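Local coordinates for thiamin pyrophosphokinase family protein (Enterococcus faecalis, PDB 3MEL) that probably makes thiamine diphosphate by transferring a pyrophosphate group from ATP to thiamine, at residues A157-T162 against A207-K212; P163-T168 against F201-I206; L169-Y174 against E194-F199. One frame throughout, in Å; residues are numbered along the deposited sequence.

Contact 1 (A157-T162 against A207-K212); sequences AYCCLT and AVIQSK
Tyr158 and Val208 form a non-hydrogen-bonded antiparallel pair, flanked by the hydrogen-bonded pairs Ala157-Ile209 and Cys159-Ala207, where strands 155-160 and 206-211 run side by side in the mixed sheet. The Cys159 end is held more firmly. Ala207 N gives a nearly straight bond of 2.8 Å to Cys159 O, lying in the carbonyl plane, and Cys159 N returns one of 3.2 Å to Ala207 O from above the plane of that carbonyl. At the other end Ile209 N reaches Ala157 O at 3.0 Å, whereas the return bond from Ala157 N to Ile209 O is bent to 117° and weak.

The two faces of the pair are packed differently. Tyr158 and Val208 lie alongside each other and point the same way. Because Val208 CG2 is anti to the carbonyl carbon (chi1 170° for CG1), that methyl comes within 3.9 Å of Tyr158 CE1, obliquely to the ring. Beyond them the ring of Phe199 stands edge-to-face to Tyr158, so this face looks into the core between two sheets. On the other face, apolar and buried, Cys159 SG meets Ile209 CD1 at 3.7 Å, and Leu161 CD1 reaches Ala207 CB at 4.1 Å. Here Ala157 and Cys159 pack on Asp107, and Leu161 on Trp114, of the second subunit.

Toward the outer ends of the two segments the contact thins out. Thr162 and Lys212 are partly exposed and do not touch across it; Lys212 NZ turns instead to a salt bridge with Asp152.

Ala157, Cys159, Ala207 and Ile209 bond across this pair, while Tyr158 and Gln210 bond to the next strands. The chemistry implies a buried strand pair joined by peptide hydrogen bonds and close apolar contact, with the charged Lys212 beyond the touching residues.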
loop_
_atom_site.group_PDB
_atom_site.type_symbol
_atom_site.label_atom_id
_atom_site.label_comp_id
_atom_site.label_asym_id
_atom_site.label_seq_id
_atom_site.Cartn_x
_atom_site.Cartn_y
_atom_site.Cartn_z
ATOM N N ALA A 157 -4.434 -12.712 -4.633
ATOM C CA ALA A 157 -3.739 -11.754 -5.471
ATOM C C ALA A 157 -2.276 -12.119 -5.602
ATOM O O ALA A 157 -1.626 -12.545 -4.640
ATOM C CB ALA A 157 -3.881 -10.378 -4.910
ATOM N N TYR A 158 -1.768 -11.984 -6.816
ATOM C CA TYR A 158 -0.340 -12.088 -7.029
ATOM C C TYR A 158 0.198 -10.713 -7.381
ATOM O O TYR A 158 0.002 -10.196 -8.487
ATOM C CB TYR A 158 -0.016 -13.126 -8.094
ATOM C CG TYR A 158 -0.426 -14.516 -7.673
ATOM C CD1 TYR A 158 0.464 -15.359 -7.024
ATOM C CD2 TYR A 158 -1.714 -14.979 -7.913
ATOM C CE1 TYR A 158 0.073 -16.633 -6.622
ATOM C CE2 TYR A 158 -2.103 -16.225 -7.535
ATOM C CZ TYR A 158 -1.211 -17.054 -6.888
ATOM O OH TYR A 158 -1.627 -18.306 -6.513
ATOM N N CYS A 159 0.835 -10.107 -6.388
ATOM C CA CYS A 159 1.388 -8.775 -6.511
ATOM C C CYS A 159 2.875 -8.918 -6.775
ATOM O O CYS A 159 3.623 -9.344 -5.906
ATOM C CB CYS A 159 1.119 -8.019 -5.221
ATOM S SG CYS A 159 -0.641 -7.889 -4.873
ATOM N N CYS A 160 3.293 -8.638 -8.000
ATOM C CA CYS A 160 4.696 -8.751 -8.366
ATOM C C CYS A 160 5.418 -7.476 -7.977
ATOM O O CYS A 160 5.179 -6.419 -8.566
ATOM C CB CYS A 160 4.832 -8.984 -9.867
ATOM S SG CYS A 160 3.939 -10.437 -10.419
ATOM N N LEU A 161 6.294 -7.566 -6.986
ATOM C CA LEU A 161 6.940 -6.377 -6.472
ATOM C C LEU A 161 8.038 -5.911 -7.429
ATOM O O LEU A 161 8.452 -4.727 -7.431
ATOM C CB LEU A 161 7.488 -6.641 -5.078
ATOM C CG LEU A 161 6.404 -7.075 -4.094
ATOM C CD1 LEU A 161 7.030 -7.430 -2.752
ATOM C CD2 LEU A 161 5.333 -5.989 -3.962
ATOM N N THR A 162 8.481 -6.847 -8.258
ATOM C CA THR A 162 9.515 -6.584 -9.230
ATOM C C THR A 162 9.091 -7.199 -10.539
ATOM O O THR A 162 8.180 -8.015 -10.564
ATOM C CB THR A 162 10.778 -7.305 -8.839
ATOM O OG1 THR A 162 10.543 -8.709 -8.955
ATOM C CG2 THR A 162 11.166 -6.953 -7.423
ATOM N N ALA A 207 4.335 -10.972 -3.713
ATOM C CA ALA A 207 3.656 -10.888 -2.451
ATOM C C ALA A 207 2.303 -11.502 -2.689
ATOM O O ALA A 207 1.458 -10.910 -3.357
ATOM C CB ALA A 207 3.508 -9.425 -2.019
ATOM N N VAL A 208 2.090 -12.702 -2.178
ATOM C CA VAL A 208 0.774 -13.279 -2.305
ATOM C C VAL A 208 -0.105 -12.591 -1.277
ATOM O O VAL A 208 0.266 -12.505 -0.101
ATOM C CB VAL A 208 0.822 -14.791 -2.093
ATOM C CG1 VAL A 208 -0.579 -15.359 -1.974
ATOM C CG2 VAL A 208 1.586 -15.442 -3.234
ATOM N N ILE A 209 -1.248 -12.068 -1.713
ATOM C CA ILE A 209 -2.158 -11.375 -0.800
ATOM C C ILE A 209 -3.562 -11.958 -0.813
ATOM O O ILE A 209 -4.154 -12.110 -1.872
ATOM C CB ILE A 209 -2.251 -9.855 -1.109
ATOM C CG1 ILE A 209 -0.915 -9.155 -0.837
ATOM C CG2 ILE A 209 -3.357 -9.206 -0.291
ATOM C CD1 ILE A 209 -0.934 -7.684 -1.165
ATOM N N GLN A 210 -4.089 -12.285 0.367
ATOM C CA GLN A 210 -5.474 -12.727 0.502
ATOM C C GLN A 210 -6.270 -11.689 1.269
ATOM O O GLN A 210 -5.825 -11.209 2.297
ATOM C CB GLN A 210 -5.550 -14.078 1.207
ATOM C CG GLN A 210 -4.902 -15.228 0.439
ATOM C CD GLN A 210 -5.189 -16.589 1.065
ATOM O OE1 GLN A 210 -4.277 -17.396 1.256
ATOM N NE2 GLN A 210 -6.459 -16.847 1.378
ATOM N N SER A 211 -7.461 -11.360 0.784
ATOM C CA SER A 211 -8.179 -10.193 1.275
ATOM C C SER A 211 -9.675 -10.457 1.272
ATOM O O SER A 211 -10.112 -11.493 0.783
ATOM C CB SER A 211 -7.854 -8.981 0.397
ATOM O OG SER A 211 -7.937 -9.285 -1.001
ATOM N N LYS A 212 -10.452 -9.528 1.827
ATOM C CA LYS A 212 -11.918 -9.614 1.809
ATOM C C LYS A 212 -12.545 -8.233 1.970
ATOM O O LYS A 212 -11.854 -7.282 2.325
ATOM C CB LYS A 212 -12.434 -10.519 2.925
ATOM C CG LYS A 212 -12.349 -9.896 4.317
ATOM C CD LYS A 212 -12.790 -10.875 5.390
ATOM C CE LYS A 212 -12.445 -10.384 6.786
ATOM N NZ LYS A 212 -12.745 -11.412 7.835
#

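Contact 2 (P163-T168 against F201-I206); sequences PVENLT and FDAGMI
A chi1 of 155° puts Val164 CG1 anti to the backbone N and CG2 beside that nitrogen, and the two methyls part company: CG1 lies 3.9 Å from Phe201 CB, CG2 3.7 Å from Ile206 CG1. Asn166 likewise sends CG away from its backbone N (chi1 -169°), which carries its amide to Asp202. Phe201 turns its ring away from the facing segment and over Ile206 CD1, which sits above one face toward the rim. Leu167 CD1 meets Ile206 CD1 tip to tip at 4.1 Å. Branched and aromatic residues suit this inner side.

The chain turns a corner at Asn166, where Asn166 and Leu167 both face Gln179 in a G1 beta bulge; 201-206 is the loop from strand 196-200 to strand 206-211. Asp202 N gives Glu165 O an almost straight bond of 3.1 Å, and Asn166 ND2 hydrogen-bonds Asp202 OD2 at 3.3 Å from above the carboxylate plane. The nearest side-chain atom of Asn166 is about 3 Å from a bound magnesium ion. Gly204 has backbone angles that glycine alone takes comfortably, its bare CA lying against Pro163 O and Val164 CG2.

Backbone bonds and the Asn166-Asp202 pair thus close over an apolar inner side.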
loop_
_atom_site.group_PDB
_atom_site.type_symbol
_atom_site.label_atom_id
_atom_site.label_comp_id
_atom_site.label_asym_id
_atom_site.label_seq_id
_atom_site.Cartn_x
_atom_site.Cartn_y
_atom_site.Cartn_z
ATOM N N PRO A 163 9.778 -6.845 -11.633
ATOM C CA PRO A 163 9.492 -7.609 -12.850
ATOM C C PRO A 163 9.640 -9.101 -12.532
ATOM O O PRO A 163 10.675 -9.495 -11.977
ATOM C CB PRO A 163 10.607 -7.176 -13.815
ATOM C CG PRO A 163 11.237 -5.974 -13.208
ATOM C CD PRO A 163 11.013 -6.049 -11.741
ATOM N N VAL A 164 8.628 -9.907 -12.856
ATOM C CA VAL A 164 8.690 -11.361 -12.650
ATOM C C VAL A 164 8.803 -12.097 -13.994
ATOM O O VAL A 164 8.364 -11.595 -15.018
ATOM C CB VAL A 164 7.480 -11.883 -11.810
ATOM C CG1 VAL A 164 7.194 -13.348 -12.094
ATOM C CG2 VAL A 164 7.728 -11.680 -10.343
ATOM N N GLU A 165 9.408 -13.281 -13.980
ATOM C CA GLU A 165 9.572 -14.074 -15.191
ATOM C C GLU A 165 8.922 -15.458 -15.103
ATOM O O GLU A 165 9.000 -16.127 -14.068
ATOM C CB GLU A 165 11.045 -14.231 -15.533
ATOM C CG GLU A 165 11.616 -13.082 -16.338
ATOM C CD GLU A 165 13.091 -13.282 -16.635
ATOM O OE1 GLU A 165 13.652 -14.299 -16.157
ATOM O OE2 GLU A 165 13.684 -12.427 -17.340
ATOM N N ASN A 166 8.297 -15.876 -16.208
ATOM C CA ASN A 166 7.694 -17.202 -16.332
ATOM C C ASN A 166 6.742 -17.460 -15.181
ATOM O O ASN A 166 6.950 -18.369 -14.385
ATOM C CB ASN A 166 8.782 -18.288 -16.409
ATOM C CG ASN A 166 8.236 -19.654 -16.797
ATOM O OD1 ASN A 166 7.286 -19.773 -17.578
ATOM N ND2 ASN A 166 8.841 -20.701 -16.243
ATOM N N LEU A 167 5.697 -16.649 -15.085
ATOM C CA LEU A 167 4.745 -16.787 -13.990
ATOM C C LEU A 167 3.563 -17.661 -14.393
ATOM O O LEU A 167 2.681 -17.214 -15.137
ATOM C CB LEU A 167 4.249 -15.415 -13.510
ATOM C CG LEU A 167 3.127 -15.458 -12.469
ATOM C CD1 LEU A 167 3.505 -16.344 -11.315
ATOM C CD2 LEU A 167 2.770 -14.084 -11.989
ATOM N N THR A 168 3.556 -18.903 -13.905
ATOM C CA THR A 168 2.461 -19.833 -14.156
ATOM C C THR A 168 1.662 -19.935 -12.875
ATOM O O THR A 168 2.217 -19.905 -11.787
ATOM C CB THR A 168 2.964 -21.239 -14.548
ATOM O OG1 THR A 168 3.828 -21.161 -15.688
ATOM C CG2 THR A 168 1.796 -22.143 -14.887
ATOM N N PHE A 201 7.352 -19.454 -10.585
ATOM C CA PHE A 201 8.060 -18.419 -11.316
ATOM C C PHE A 201 9.568 -18.544 -11.115
ATOM O O PHE A 201 10.024 -19.194 -10.168
ATOM C CB PHE A 201 7.531 -17.028 -10.951
ATOM C CG PHE A 201 7.792 -16.606 -9.527
ATOM C CD1 PHE A 201 8.804 -15.703 -9.229
ATOM C CD2 PHE A 201 6.999 -17.065 -8.495
ATOM C CE1 PHE A 201 9.036 -15.296 -7.931
ATOM C CE2 PHE A 201 7.229 -16.654 -7.194
ATOM C CZ PHE A 201 8.249 -15.773 -6.911
ATOM N N ASP A 202 10.341 -17.943 -12.015
ATOM C CA ASP A 202 11.783 -18.172 -12.050
ATOM C C ASP A 202 12.576 -17.020 -11.472
ATOM O O ASP A 202 13.698 -17.213 -11.022
ATOM C CB ASP A 202 12.264 -18.403 -13.487
ATOM C CG ASP A 202 11.737 -19.695 -14.099
ATOM O OD1 ASP A 202 11.201 -20.556 -13.364
ATOM O OD2 ASP A 202 11.874 -19.838 -15.335
ATOM N N ALA A 203 12.009 -15.821 -11.501
ATOM C CA ALA A 203 12.765 -14.631 -11.131
ATOM C C ALA A 203 11.874 -13.523 -10.592
ATOM O O ALA A 203 10.753 -13.317 -11.086
ATOM C CB ALA A 203 13.565 -14.120 -12.318
ATOM N N GLY A 204 12.382 -12.810 -9.585
ATOM C CA GLY A 204 11.663 -11.690 -9.007
ATOM C C GLY A 204 11.099 -12.002 -7.636
ATOM O O GLY A 204 11.466 -12.989 -7.011
HETATM N N MSE A 205 10.209 -11.151 -7.153
HETATM C CA MSE A 205 9.585 -11.434 -5.888
HETATM C C MSE A 205 8.127 -11.078 -5.884
HETATM O O MSE A 205 7.734 -10.023 -6.355
HETATM C CB MSE A 205 10.296 -10.737 -4.748
HETATM C CG MSE A 205 10.608 -11.690 -3.607
HETATM SE SE MSE A 205 10.956 -10.753 -1.954
HETATM C CE MSE A 205 9.397 -9.593 -1.893
ATOM N N ILE A 206 7.322 -11.988 -5.347
ATOM C CA ILE A 206 5.884 -11.798 -5.318
ATOM C C ILE A 206 5.369 -11.775 -3.893
ATOM O O ILE A 206 5.899 -12.437 -2.985
ATOM C CB ILE A 206 5.139 -12.881 -6.120
ATOM C CG1 ILE A 206 5.770 -13.039 -7.502
ATOM C CG2 ILE A 206 3.661 -12.529 -6.241
ATOM C CD1 ILE A 206 5.261 -14.226 -8.262
#

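Contact 3 (L169-Y174 against E194-F199); sequences LRRSKY and EEAAAF
The three-stranded antiparallel sheet has strand 196-200 in its middle and strand 167-170 as an outermost member, and this contact joins the two near the end of strand 167-170. Leu169 and Phe199 form a non-hydrogen-bonded pair with CB atoms 4.0 Å apart. A chi1 of 80° swings the Phe199 ring away from 169-174, toward the core, where Tyr140 meets it edge-to-face. Leu169 turns to the same face, so both large apolar residues are buried.

At the next pair Arg170 N donates to Ala198 O at 2.8 Å, and Ala198 N to Arg170 O at 3.3 Å. Arg170 O also accepts Ser172 OG at 3.0 Å, from the opposite face of its carbonyl plane; serine suits this position because its short hydroxyl can turn back to the carbonyl of Arg170. Small alanines let Arg171 cross over strand 196-199: its CB is 3.8 Å from Ala197 CA, and one guanidinium face lies over Ala196. NH1 forms a salt bridge with Glu194 OE1, met at the guanidinium edge, although the modelled place of that oxygen is doubtful.

The small sheet packs its Leu169/Phe199 face against the larger one, consistent with the beta-sandwich of the thiamin-binding domain.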
loop_
_atom_site.group_PDB
_atom_site.type_symbol
_atom_site.label_atom_id
_atom_site.label_comp_id
_atom_site.label_asym_id
_atom_site.label_seq_id
_atom_site.Cartn_x
_atom_site.Cartn_y
_atom_site.Cartn_z
ATOM N N LEU A 169 0.357 -20.080 -12.991
ATOM C CA LEU A 169 -0.500 -19.926 -11.836
ATOM C C LEU A 169 -1.803 -20.703 -12.064
ATOM O O LEU A 169 -2.581 -20.370 -12.945
ATOM C CB LEU A 169 -0.690 -18.418 -11.612
ATOM C CG LEU A 169 -1.847 -17.625 -11.006
ATOM C CD1 LEU A 169 -1.539 -16.150 -11.151
ATOM C CD2 LEU A 169 -3.157 -17.933 -11.687
ATOM N N ARG A 170 -2.011 -21.768 -11.290
ATOM C CA ARG A 170 -3.165 -22.654 -11.476
ATOM C C ARG A 170 -4.121 -22.719 -10.286
ATOM O O ARG A 170 -3.944 -22.032 -9.276
ATOM C CB ARG A 170 -2.709 -24.080 -11.812
ATOM C CG ARG A 170 -2.037 -24.246 -13.168
ATOM C CD ARG A 170 -3.028 -24.150 -14.333
ATOM N NE ARG A 170 -2.329 -24.169 -15.618
ATOM C CZ ARG A 170 -2.073 -23.086 -16.348
ATOM N NH1 ARG A 170 -2.479 -21.889 -15.933
ATOM N NH2 ARG A 170 -1.422 -23.197 -17.502
ATOM N N ARG A 171 -5.133 -23.572 -10.433
ATOM C CA ARG A 171 -6.157 -23.790 -9.411
ATOM C C ARG A 171 -6.811 -22.497 -8.904
ATOM O O ARG A 171 -7.413 -22.482 -7.829
ATOM C CB ARG A 171 -5.596 -24.602 -8.242
ATOM C CG ARG A 171 -4.887 -25.887 -8.637
ATOM C CD ARG A 171 -5.017 -26.897 -7.511
ATOM N NE ARG A 171 -3.756 -27.271 -6.863
ATOM C CZ ARG A 171 -3.673 -27.801 -5.636
ATOM N NH1 ARG A 171 -4.771 -27.999 -4.902
ATOM N NH2 ARG A 171 -2.488 -28.118 -5.129
ATOM N N SER A 172 -6.686 -21.422 -9.679
ATOM C CA SER A 172 -7.338 -20.155 -9.371
ATOM C C SER A 172 -8.574 -20.005 -10.253
ATOM O O SER A 172 -8.827 -20.843 -11.113
ATOM C CB SER A 172 -6.385 -18.982 -9.640
ATOM O OG SER A 172 -5.072 -19.271 -9.186
ATOM N N LYS A 173 -9.333 -18.935 -10.043
ATOM C CA LYS A 173 -10.474 -18.616 -10.902
ATOM C C LYS A 173 -10.025 -17.717 -12.040
ATOM O O LYS A 173 -10.838 -17.088 -12.693
ATOM C CB LYS A 173 -11.590 -17.939 -10.087
ATOM C CG LYS A 173 -12.869 -17.576 -10.837
ATOM C CD LYS A 173 -13.037 -16.065 -10.919
ATOM C CE LYS A 173 -14.460 -15.668 -11.248
ATOM N NZ LYS A 173 -15.433 -16.386 -10.366
ATOM N N TYR A 174 -8.717 -17.659 -12.253
ATOM C CA TYR A 174 -8.091 -16.830 -13.284
ATOM C C TYR A 174 -6.654 -17.281 -13.369
ATOM O O TYR A 174 -5.997 -17.481 -12.348
ATOM C CB TYR A 174 -8.109 -15.353 -12.927
ATOM C CG TYR A 174 -9.453 -14.690 -13.043
ATOM C CD1 TYR A 174 -10.063 -14.523 -14.275
ATOM C CD2 TYR A 174 -10.102 -14.204 -11.920
ATOM C CE1 TYR A 174 -11.295 -13.905 -14.384
ATOM C CE2 TYR A 174 -11.336 -13.590 -12.016
ATOM C CZ TYR A 174 -11.930 -13.444 -13.250
ATOM O OH TYR A 174 -13.158 -12.827 -13.345
ATOM N N GLU A 194 -10.578 -24.104 -5.268
ATOM C CA GLU A 194 -10.472 -25.169 -4.275
ATOM C C GLU A 194 -10.130 -24.572 -2.908
ATOM O O GLU A 194 -10.444 -23.411 -2.628
ATOM C CB GLU A 194 -9.395 -26.178 -4.681
ATOM C CG GLU A 194 -9.559 -26.749 -6.082
ATOM C CD GLU A 194 -8.344 -27.549 -6.516
ATOM O OE1 GLU A 194 -7.277 -27.399 -5.868
ATOM O OE2 GLU A 194 -8.464 -28.324 -7.495
ATOM N N GLU A 195 -9.476 -25.363 -2.063
ATOM C CA GLU A 195 -9.021 -24.867 -0.775
ATOM C C GLU A 195 -7.562 -24.424 -0.884
ATOM O O GLU A 195 -6.965 -23.915 0.080
ATOM C CB GLU A 195 -9.188 -25.947 0.301
ATOM C CG GLU A 195 -10.614 -26.512 0.395
ATOM C CD GLU A 195 -11.677 -25.427 0.555
ATOM O OE1 GLU A 195 -11.585 -24.642 1.532
ATOM O OE2 GLU A 195 -12.604 -25.368 -0.292
ATOM N N ALA A 196 -6.988 -24.619 -2.066
ATOM C CA ALA A 196 -5.600 -24.268 -2.283
ATOM C C ALA A 196 -5.415 -23.880 -3.722
ATOM O O ALA A 196 -6.065 -24.435 -4.603
ATOM C CB ALA A 196 -4.683 -25.432 -1.934
ATOM N N ALA A 197 -4.530 -22.919 -3.962
ATOM C CA ALA A 197 -4.145 -22.573 -5.320
ATOM C C ALA A 197 -2.678 -22.932 -5.469
ATOM O O ALA A 197 -2.042 -23.342 -4.506
ATOM C CB ALA A 197 -4.383 -21.117 -5.581
ATOM N N ALA A 198 -2.148 -22.819 -6.678
ATOM C CA ALA A 198 -0.725 -23.047 -6.877
ATOM C C ALA A 198 -0.157 -22.079 -7.916
ATOM O O ALA A 198 -0.904 -21.516 -8.717
ATOM C CB ALA A 198 -0.462 -24.487 -7.271
ATOM N N PHE A 199 1.160 -21.869 -7.878
ATOM C CA PHE A 199 1.828 -20.963 -8.809
ATOM C C PHE A 199 3.335 -21.137 -8.750
ATOM O O PHE A 199 3.876 -21.631 -7.762
ATOM C CB PHE A 199 1.487 -19.509 -8.491
ATOM C CG PHE A 199 2.285 -18.932 -7.346
ATOM C CD1 PHE A 199 3.377 -18.108 -7.588
ATOM C CD2 PHE A 199 1.940 -19.213 -6.025
ATOM C CE1 PHE A 199 4.119 -17.563 -6.534
ATOM C CE2 PHE A 199 2.676 -18.671 -4.951
ATOM C CZ PHE A 199 3.767 -17.845 -5.208
#

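Overall arrangement
Contact 1 is the core member: it joins two strands of the large mixed sheet and has the second subunit on one face. Contacts 2 and 3 are partly buried and more polar, and both draw on strand 167-170 of the smaller sheet. Contact 2 lies at the loops by which the chain passes between the sheets, and it touches contact 1 through Leu161 N and Met205 O, 2.9 Å apart in a probable hydrogen bond. Contact 3 faces contact 1 across the interior. Phe199 meets Leu167 and Ile206 of contact 2 as well as Val208 of contact 1, so one apolar core is shared, while amides, carboxylates and guanidinium groups gather toward solvent.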